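PDB 1NRF: regulatory protein BlaR1, which probably senses beta-lactam antibiotics outside the cell, through acylation of the C-terminal sensor domain described here, and relays the signal to the cytoplasm. Local coordinates for residues F28-V38 against T48-T56; V219-V230 against I246-Y257. All blocks are in the same frame, centred on the assembly; numbering follows the deposited sequence.

Contact 1: F28-V38 against T48-T56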
# COMPACT_ATOMS: atom_id res chain seq x y z
N PHE A 28 -6.98 13.77 -11.69
CA PHE A 28 -6.93 12.45 -12.32
C PHE A 28 -6.85 12.62 -13.84
O PHE A 28 -6.18 11.85 -14.53
CB PHE A 28 -8.18 11.64 -11.94
CG PHE A 28 -8.16 11.14 -10.52
CD1 PHE A 28 -7.96 9.78 -10.25
CD2 PHE A 28 -8.33 12.01 -9.45
CE1 PHE A 28 -7.93 9.31 -8.95
CE2 PHE A 28 -8.30 11.54 -8.13
CZ PHE A 28 -8.09 10.19 -7.89
N ASP A 29 -7.52 13.65 -14.36
CA ASP A 29 -7.53 13.95 -15.79
C ASP A 29 -6.12 14.18 -16.33
O ASP A 29 -5.82 13.82 -17.46
CB ASP A 29 -8.36 15.21 -16.07
CG ASP A 29 -9.82 15.06 -15.67
OD1 ASP A 29 -10.50 16.10 -15.57
OD2 ASP A 29 -10.28 13.91 -15.47
N LYS A 30 -5.28 14.82 -15.52
CA LYS A 30 -3.90 15.13 -15.91
C LYS A 30 -3.11 13.91 -16.35
O LYS A 30 -2.15 14.03 -17.11
CB LYS A 30 -3.15 15.84 -14.78
CG LYS A 30 -3.70 17.22 -14.41
CD LYS A 30 -2.60 18.14 -13.88
CE LYS A 30 -1.98 17.66 -12.56
NZ LYS A 30 -2.86 17.85 -11.37
N PHE A 31 -3.50 12.74 -15.86
CA PHE A 31 -2.82 11.50 -16.19
C PHE A 31 -3.69 10.56 -17.01
O PHE A 31 -3.45 9.36 -17.05
CB PHE A 31 -2.35 10.82 -14.90
CG PHE A 31 -1.32 11.62 -14.16
CD1 PHE A 31 0.03 11.51 -14.49
CD2 PHE A 31 -1.70 12.55 -13.19
CE1 PHE A 31 0.98 12.32 -13.88
CE2 PHE A 31 -0.75 13.36 -12.58
CZ PHE A 31 0.59 13.25 -12.92
N SER A 32 -4.70 11.14 -17.67
CA SER A 32 -5.62 10.37 -18.49
C SER A 32 -6.12 9.16 -17.71
O SER A 32 -6.26 8.06 -18.25
CB SER A 32 -4.91 9.90 -19.78
OG SER A 32 -4.59 11.01 -20.60
N ALA A 33 -6.40 9.39 -16.43
CA ALA A 33 -6.86 8.32 -15.55
C ALA A 33 -8.16 8.64 -14.82
O ALA A 33 -8.58 9.79 -14.73
CB ALA A 33 -5.78 7.99 -14.54
N SER A 34 -8.77 7.59 -14.29
CA SER A 34 -9.99 7.71 -13.50
C SER A 34 -9.72 6.87 -12.25
O SER A 34 -8.94 5.92 -12.30
CB SER A 34 -11.21 7.17 -14.27
OG SER A 34 -11.28 5.76 -14.28
N GLY A 35 -10.34 7.22 -11.14
CA GLY A 35 -10.11 6.48 -9.92
C GLY A 35 -10.72 7.14 -8.71
O GLY A 35 -11.70 7.89 -8.81
N GLY A 36 -10.13 6.88 -7.55
CA GLY A 36 -10.66 7.46 -6.34
C GLY A 36 -9.61 7.97 -5.39
O GLY A 36 -8.41 7.73 -5.56
N PHE A 37 -10.08 8.69 -4.37
CA PHE A 37 -9.21 9.27 -3.37
C PHE A 37 -9.88 9.25 -2.00
O PHE A 37 -10.98 9.77 -1.83
CB PHE A 37 -8.87 10.70 -3.77
CG PHE A 37 -8.11 11.46 -2.73
CD1 PHE A 37 -6.75 11.24 -2.55
CD2 PHE A 37 -8.74 12.41 -1.93
CE1 PHE A 37 -6.02 11.96 -1.60
CE2 PHE A 37 -8.04 13.14 -0.98
CZ PHE A 37 -6.67 12.92 -0.81
N VAL A 38 -9.21 8.63 -1.04
CA VAL A 38 -9.70 8.58 0.32
C VAL A 38 -8.64 9.17 1.24
O VAL A 38 -7.49 8.74 1.23
CB VAL A 38 -9.98 7.14 0.80
CG1 VAL A 38 -10.56 7.17 2.20
CG2 VAL A 38 -10.93 6.43 -0.14
N THR A 48 -12.30 12.49 3.69
CA THR A 48 -12.53 13.36 2.56
C THR A 48 -12.32 12.43 1.38
O THR A 48 -11.23 11.88 1.20
CB THR A 48 -11.51 14.50 2.48
OG1 THR A 48 -11.56 15.27 3.68
CG2 THR A 48 -11.83 15.40 1.29
N ILE A 49 -13.37 12.20 0.60
CA ILE A 49 -13.22 11.30 -0.53
C ILE A 49 -13.82 11.74 -1.84
O ILE A 49 -14.89 12.33 -1.90
CB ILE A 49 -13.76 9.89 -0.21
CG1 ILE A 49 -15.19 9.97 0.30
CG2 ILE A 49 -12.86 9.21 0.80
CD1 ILE A 49 -15.74 8.61 0.71
N TYR A 50 -13.08 11.43 -2.90
CA TYR A 50 -13.48 11.72 -4.26
C TYR A 50 -13.85 10.40 -4.92
O TYR A 50 -13.09 9.42 -4.83
CB TYR A 50 -12.33 12.40 -5.02
CG TYR A 50 -12.50 12.36 -6.52
CD1 TYR A 50 -11.60 11.67 -7.32
CD2 TYR A 50 -13.62 12.94 -7.12
CE1 TYR A 50 -11.80 11.55 -8.68
CE2 TYR A 50 -13.83 12.83 -8.49
CZ TYR A 50 -12.92 12.13 -9.27
OH TYR A 50 -13.13 11.99 -10.62
N ASN A 51 -15.01 10.38 -5.58
CA ASN A 51 -15.54 9.22 -6.28
C ASN A 51 -15.83 8.07 -5.31
O ASN A 51 -15.04 7.13 -5.20
CB ASN A 51 -14.53 8.75 -7.34
CG ASN A 51 -15.14 7.79 -8.33
OD1 ASN A 51 -16.17 7.17 -8.07
ND2 ASN A 51 -14.48 7.64 -9.48
N ARG A 52 -16.97 8.16 -4.63
CA ARG A 52 -17.36 7.15 -3.64
C ARG A 52 -17.39 5.72 -4.17
O ARG A 52 -17.06 4.77 -3.46
CB ARG A 52 -18.72 7.50 -3.04
CG ARG A 52 -19.01 6.72 -1.75
CD ARG A 52 -20.35 7.04 -1.12
NE ARG A 52 -20.50 6.36 0.17
CZ ARG A 52 -20.52 5.04 0.33
NH1 ARG A 52 -20.42 4.24 -0.72
NH2 ARG A 52 -20.64 4.52 1.54
N LYS A 53 -17.81 5.56 -5.43
CA LYS A 53 -17.91 4.24 -6.03
C LYS A 53 -16.55 3.53 -6.07
O LYS A 53 -16.42 2.41 -5.58
CB LYS A 53 -18.50 4.38 -7.44
CG LYS A 53 -18.92 3.06 -8.09
CD LYS A 53 -19.61 3.32 -9.42
CE LYS A 53 -20.09 2.03 -10.07
NZ LYS A 53 -18.96 1.08 -10.32
N GLU A 54 -15.54 4.19 -6.64
CA GLU A 54 -14.20 3.64 -6.72
C GLU A 54 -13.61 3.41 -5.33
O GLU A 54 -12.98 2.38 -5.06
CB GLU A 54 -13.28 4.58 -7.51
CG GLU A 54 -13.44 4.52 -9.04
CD GLU A 54 -12.33 3.72 -9.75
OE1 GLU A 54 -12.33 3.69 -11.00
OE2 GLU A 54 -11.45 3.14 -9.06
N SER A 55 -13.83 4.38 -4.45
CA SER A 55 -13.31 4.34 -3.09
C SER A 55 -13.86 3.19 -2.26
O SER A 55 -13.30 2.87 -1.20
CB SER A 55 -13.62 5.67 -2.40
OG SER A 55 -13.26 6.76 -3.22
N THR A 56 -14.95 2.58 -2.71
CA THR A 56 -15.56 1.48 -1.98
C THR A 56 -15.51 0.16 -2.78
O THR A 56 -15.96 -0.88 -2.34
CB THR A 56 -17.02 1.82 -1.58
OG1 THR A 56 -17.69 2.47 -2.68
CG2 THR A 56 -17.04 2.73 -0.38

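Contact 2: V219-V230 against I246-Y257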
# COMPACT_ATOMS: atom_id res chain seq x y z
N VAL A 219 0.58 10.67 6.20
CA VAL A 219 1.42 11.83 6.44
C VAL A 219 1.41 12.08 7.94
O VAL A 219 0.34 12.17 8.56
CB VAL A 219 0.89 13.09 5.71
CG1 VAL A 219 1.72 14.30 6.12
CG2 VAL A 219 0.96 12.89 4.20
N GLU A 220 2.59 12.17 8.52
CA GLU A 220 2.69 12.43 9.94
C GLU A 220 3.10 13.87 10.19
O GLU A 220 4.16 14.30 9.73
CB GLU A 220 3.71 11.50 10.58
CG GLU A 220 3.53 10.06 10.21
CD GLU A 220 4.67 9.21 10.67
OE1 GLU A 220 4.67 8.81 11.86
OE2 GLU A 220 5.58 8.95 9.85
N THR A 221 2.26 14.61 10.91
CA THR A 221 2.59 15.99 11.26
C THR A 221 2.94 16.01 12.75
O THR A 221 3.00 14.97 13.41
CB THR A 221 1.43 16.98 10.97
OG1 THR A 221 0.32 16.71 11.84
CG2 THR A 221 0.99 16.88 9.50
N ALA A 222 3.17 17.21 13.27
CA ALA A 222 3.53 17.37 14.67
C ALA A 222 2.38 17.09 15.61
O ALA A 222 2.61 16.70 16.75
CB ALA A 222 4.08 18.77 14.91
N ASP A 223 1.16 17.28 15.14
CA ASP A 223 0.00 17.05 15.99
C ASP A 223 -1.11 16.24 15.34
O ASP A 223 -2.20 16.10 15.91
CB ASP A 223 -0.55 18.40 16.47
CG ASP A 223 -0.95 19.31 15.32
OD1 ASP A 223 -0.49 19.07 14.18
OD2 ASP A 223 -1.72 20.27 15.56
N ASN A 224 -0.85 15.68 14.16
CA ASN A 224 -1.87 14.92 13.45
C ASN A 224 -1.28 13.86 12.51
O ASN A 224 -0.08 13.83 12.25
CB ASN A 224 -2.76 15.89 12.66
CG ASN A 224 -4.17 15.39 12.47
OD1 ASN A 224 -4.54 14.31 12.93
ND2 ASN A 224 -4.98 16.18 11.77
N THR A 225 -2.14 12.98 12.01
CA THR A 225 -1.73 11.93 11.08
C THR A 225 -2.83 11.76 10.04
O THR A 225 -4.00 11.58 10.37
CB THR A 225 -1.50 10.59 11.78
OG1 THR A 225 -0.63 10.79 12.90
CG2 THR A 225 -0.85 9.59 10.83
N PHE A 226 -2.43 11.84 8.78
CA PHE A 226 -3.37 11.71 7.68
C PHE A 226 -3.15 10.40 6.95
O PHE A 226 -2.03 10.11 6.54
CB PHE A 226 -3.20 12.88 6.70
CG PHE A 226 -3.53 14.22 7.29
CD1 PHE A 226 -4.82 14.74 7.17
CD2 PHE A 226 -2.57 14.93 8.01
CE1 PHE A 226 -5.15 15.97 7.76
CE2 PHE A 226 -2.89 16.16 8.61
CZ PHE A 226 -4.18 16.68 8.49
N PHE A 227 -4.21 9.62 6.79
CA PHE A 227 -4.13 8.35 6.08
C PHE A 227 -4.81 8.53 4.73
O PHE A 227 -5.90 9.08 4.66
CB PHE A 227 -4.81 7.24 6.88
CG PHE A 227 -4.14 6.93 8.19
CD1 PHE A 227 -4.51 7.61 9.35
CD2 PHE A 227 -3.12 5.99 8.25
CE1 PHE A 227 -3.87 7.35 10.55
CE2 PHE A 227 -2.47 5.73 9.45
CZ PHE A 227 -2.85 6.41 10.61
N PHE A 228 -4.16 8.07 3.67
CA PHE A 228 -4.72 8.22 2.33
C PHE A 228 -4.53 7.01 1.42
O PHE A 228 -3.63 6.19 1.61
CB PHE A 228 -4.09 9.44 1.65
CG PHE A 228 -2.60 9.32 1.49
CD1 PHE A 228 -1.75 9.73 2.50
CD2 PHE A 228 -2.06 8.73 0.35
CE1 PHE A 228 -0.37 9.54 2.39
CE2 PHE A 228 -0.68 8.53 0.23
CZ PHE A 228 0.17 8.94 1.25
N ALA A 229 -5.37 6.92 0.40
CA ALA A 229 -5.31 5.85 -0.56
C ALA A 229 -5.92 6.34 -1.86
O ALA A 229 -7.01 6.91 -1.87
CB ALA A 229 -6.07 4.62 -0.03
N VAL A 230 -5.19 6.13 -2.94
CA VAL A 230 -5.64 6.52 -4.26
C VAL A 230 -5.59 5.28 -5.15
O VAL A 230 -4.60 4.55 -5.13
CB VAL A 230 -4.71 7.59 -4.89
CG1 VAL A 230 -4.96 7.69 -6.38
CG2 VAL A 230 -4.96 8.94 -4.24
N ILE A 246 -0.76 11.70 -8.52
CA ILE A 246 -2.11 12.22 -8.32
C ILE A 246 -2.36 12.48 -6.83
O ILE A 246 -2.73 13.58 -6.43
CB ILE A 246 -3.17 11.23 -8.84
CG1 ILE A 246 -3.07 11.13 -10.36
CG2 ILE A 246 -4.56 11.68 -8.41
CD1 ILE A 246 -3.97 10.06 -10.98
N ALA A 247 -2.16 11.45 -6.01
CA ALA A 247 -2.37 11.59 -4.57
C ALA A 247 -1.57 12.77 -4.02
O ALA A 247 -2.07 13.53 -3.20
CB ALA A 247 -1.93 10.31 -3.85
N LEU A 248 -0.34 12.89 -4.49
CA LEU A 248 0.57 13.94 -4.07
C LEU A 248 0.14 15.36 -4.46
O LEU A 248 0.31 16.30 -3.70
CB LEU A 248 1.97 13.65 -4.61
CG LEU A 248 3.05 13.26 -3.59
CD1 LEU A 248 2.46 12.56 -2.38
CD2 LEU A 248 4.07 12.38 -4.29
N SER A 249 -0.44 15.51 -5.65
CA SER A 249 -0.89 16.82 -6.08
C SER A 249 -2.09 17.17 -5.22
O SER A 249 -2.21 18.30 -4.74
CB SER A 249 -1.30 16.80 -7.56
OG SER A 249 -2.47 16.04 -7.76
N ILE A 250 -2.98 16.20 -5.00
CA ILE A 250 -4.15 16.45 -4.16
C ILE A 250 -3.71 16.76 -2.73
O ILE A 250 -4.23 17.68 -2.11
CB ILE A 250 -5.12 15.25 -4.17
CG1 ILE A 250 -5.65 15.04 -5.59
CG2 ILE A 250 -6.28 15.50 -3.20
CD1 ILE A 250 -6.60 13.86 -5.72
N LEU A 251 -2.75 16.00 -2.22
CA LEU A 251 -2.24 16.22 -0.86
C LEU A 251 -1.67 17.63 -0.72
O LEU A 251 -1.84 18.28 0.31
CB LEU A 251 -1.15 15.20 -0.53
CG LEU A 251 -1.48 14.08 0.46
CD1 LEU A 251 -2.84 13.48 0.13
CD2 LEU A 251 -0.39 13.01 0.40
N ASP A 252 -0.99 18.07 -1.76
CA ASP A 252 -0.37 19.38 -1.79
C ASP A 252 -1.42 20.47 -2.02
O ASP A 252 -1.19 21.64 -1.74
CB ASP A 252 0.69 19.42 -2.90
CG ASP A 252 1.12 20.82 -3.26
OD1 ASP A 252 0.47 21.44 -4.14
OD2 ASP A 252 2.10 21.31 -2.66
N LYS A 253 -2.58 20.05 -2.52
CA LYS A 253 -3.68 20.98 -2.79
C LYS A 253 -4.40 21.35 -1.49
O LYS A 253 -4.87 22.47 -1.33
CB LYS A 253 -4.66 20.35 -3.78
CG LYS A 253 -5.77 21.27 -4.24
CD LYS A 253 -5.22 22.46 -5.00
CE LYS A 253 -6.34 23.22 -5.69
NZ LYS A 253 -5.82 24.32 -6.56
N LYS A 254 -4.48 20.40 -0.57
CA LYS A 254 -5.14 20.65 0.71
C LYS A 254 -4.09 20.98 1.76
O LYS A 254 -4.36 20.88 2.95
CB LYS A 254 -5.94 19.42 1.14
CG LYS A 254 -6.95 18.96 0.09
CD LYS A 254 -8.20 18.35 0.73
CE LYS A 254 -9.05 19.44 1.38
NZ LYS A 254 -10.33 18.94 1.96
N GLY A 255 -2.90 21.36 1.31
CA GLY A 255 -1.84 21.73 2.23
C GLY A 255 -1.42 20.69 3.25
O GLY A 255 -0.79 21.03 4.24
N ILE A 256 -1.74 19.42 3.02
CA ILE A 256 -1.35 18.36 3.96
C ILE A 256 0.11 17.95 3.78
O ILE A 256 0.81 17.69 4.75
CB ILE A 256 -2.28 17.13 3.83
CG1 ILE A 256 -3.70 17.54 4.26
CG2 ILE A 256 -1.77 15.98 4.70
CD1 ILE A 256 -4.77 16.53 3.97
N TYR A 257 0.58 17.91 2.54
CA TYR A 257 1.98 17.59 2.28
C TYR A 257 2.52 18.46 1.14
O TYR A 257 2.12 18.31 -0.01
CB TYR A 257 2.16 16.11 1.92
CG TYR A 257 3.62 15.72 1.95
CD1 TYR A 257 4.32 15.70 3.16
CD2 TYR A 257 4.33 15.49 0.78
CE1 TYR A 257 5.69 15.47 3.20
CE2 TYR A 257 5.72 15.26 0.80
CZ TYR A 257 6.38 15.26 2.03
OH TYR A 257 7.76 15.09 2.07

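Contact 1: F28-V38 against T48-T56
Phe37 and Tyr50 form a hydrogen-bonded pair in the antiparallel hairpin of strands 33-41 and 46-50, part of the main sheet of this penicillin-binding, beta-lactamase-like sensor domain. Two backbone bonds join them, Phe37 N to Tyr50 O (3.1 Å) and Tyr50 N to Phe37 O (2.9 Å); the next pair, Val38 with Ile49, is non-hydrogen-bonded. Packing is tight on the Val38 face. There the two beta-branched side chains lie side by side, Val38 CG1 3.4 Å from Ile49 CG2, while Val38 CG2 meets Ser55 CB at 3.6 Å. Leu159 and Val162 of helix 158-170 also pack on Val38, so compact aliphatic branches suit this buried place. On the opposite face of the sheet, Tyr50 has CG anti to its backbone N (chi1 163°), which carries its ring past that of Phe28. The planes are inclined at 51°, and Tyr50 CE1 lies over one face of the phenylalanine; the tyrosine OH is hydrogen-bonded to Ser25 OG.

The contact becomes looser and more open towards Ser34 and Glu54. The carboxylate of Glu54 lies against bare backbone, CD 3.5 Å from Gly35 CA, and OE2 is held weakly by His231. Gly36, lacking a side chain, leaves room for Glu54 CB and for Ser55 OG, which bonds to Asn51 O. Asn51 N-caps helix 52-56: OD1 accepts weakly from Glu54 N, and ND2 makes a weak, bent bond to Gly35 O (2.9 Å, 129° at the hydrogen).

Contact 2: V219-V230 against I246-Y257
Phe226, Phe228 and Val230, every second residue of strand 225-230, all point toward helix 246-253 and the turn after it. This is the sheet-against-C-terminal-helix packing of the beta-lactamase-like fold, with the segment axes 9.1 Å apart and running at 138° to each other. Phe228 has its CG between the backbone N and the carbonyl carbon (chi1 61°), a setting that stands the ring up from the strand and presents a face to Leu251. The leucine comes in at about a right angle and makes a CH-pi contact, CD2 lying 4.1 Å from the centre of the Phe228 ring. Its CD2 also meets Val219 CG2 tip to tip, at 4.0 Å. Nearer the middle of helix 239-253, Ala247 is small enough to let strand and helix approach, and its CB sits 3.3 Å from Val230 CG2.

Ile256, past the helix, spreads both of its branches over Phe226. With chi1 at -65°, CG2 falls anti to the backbone N and lies over the ring face, 3.8 Å from the centre, while CD1 reaches the rim at 3.7 Å from Phe226 CD1. Ile256 CG2 also packs against Val219 CB, while Val219 CG2 is 4.1 Å from Tyr257 CB. Since the contact is made by hydrocarbon groups and aromatic faces, its stability probably rests on close fit, dispersion and the exclusion of water, and not on polar bonds between the two segments, which make none.

How the contacts relate
Contacts 1 and 2 meet where strands 33-41 and 225-234 run side by side in the sheet, and their centres are about 15 Å apart. A probable backbone hydrogen bond from Val38 N to Ala229 O (2.9 Å) joins them. On the face turned to the C-terminal helix, Phe37 of contact 1 packs its CD1 3.4 Å from Val230 CG2 and also touches Ile250. Phe31, in the turn before strand 33-41, places CD2 3.5 Å from Ile246 CG1. Hairpin, neighbouring strand and helix 239-253 thus share one hydrophobic layer. Both contacts lie away from Ser63, the serine probably acylated by the antibiotic.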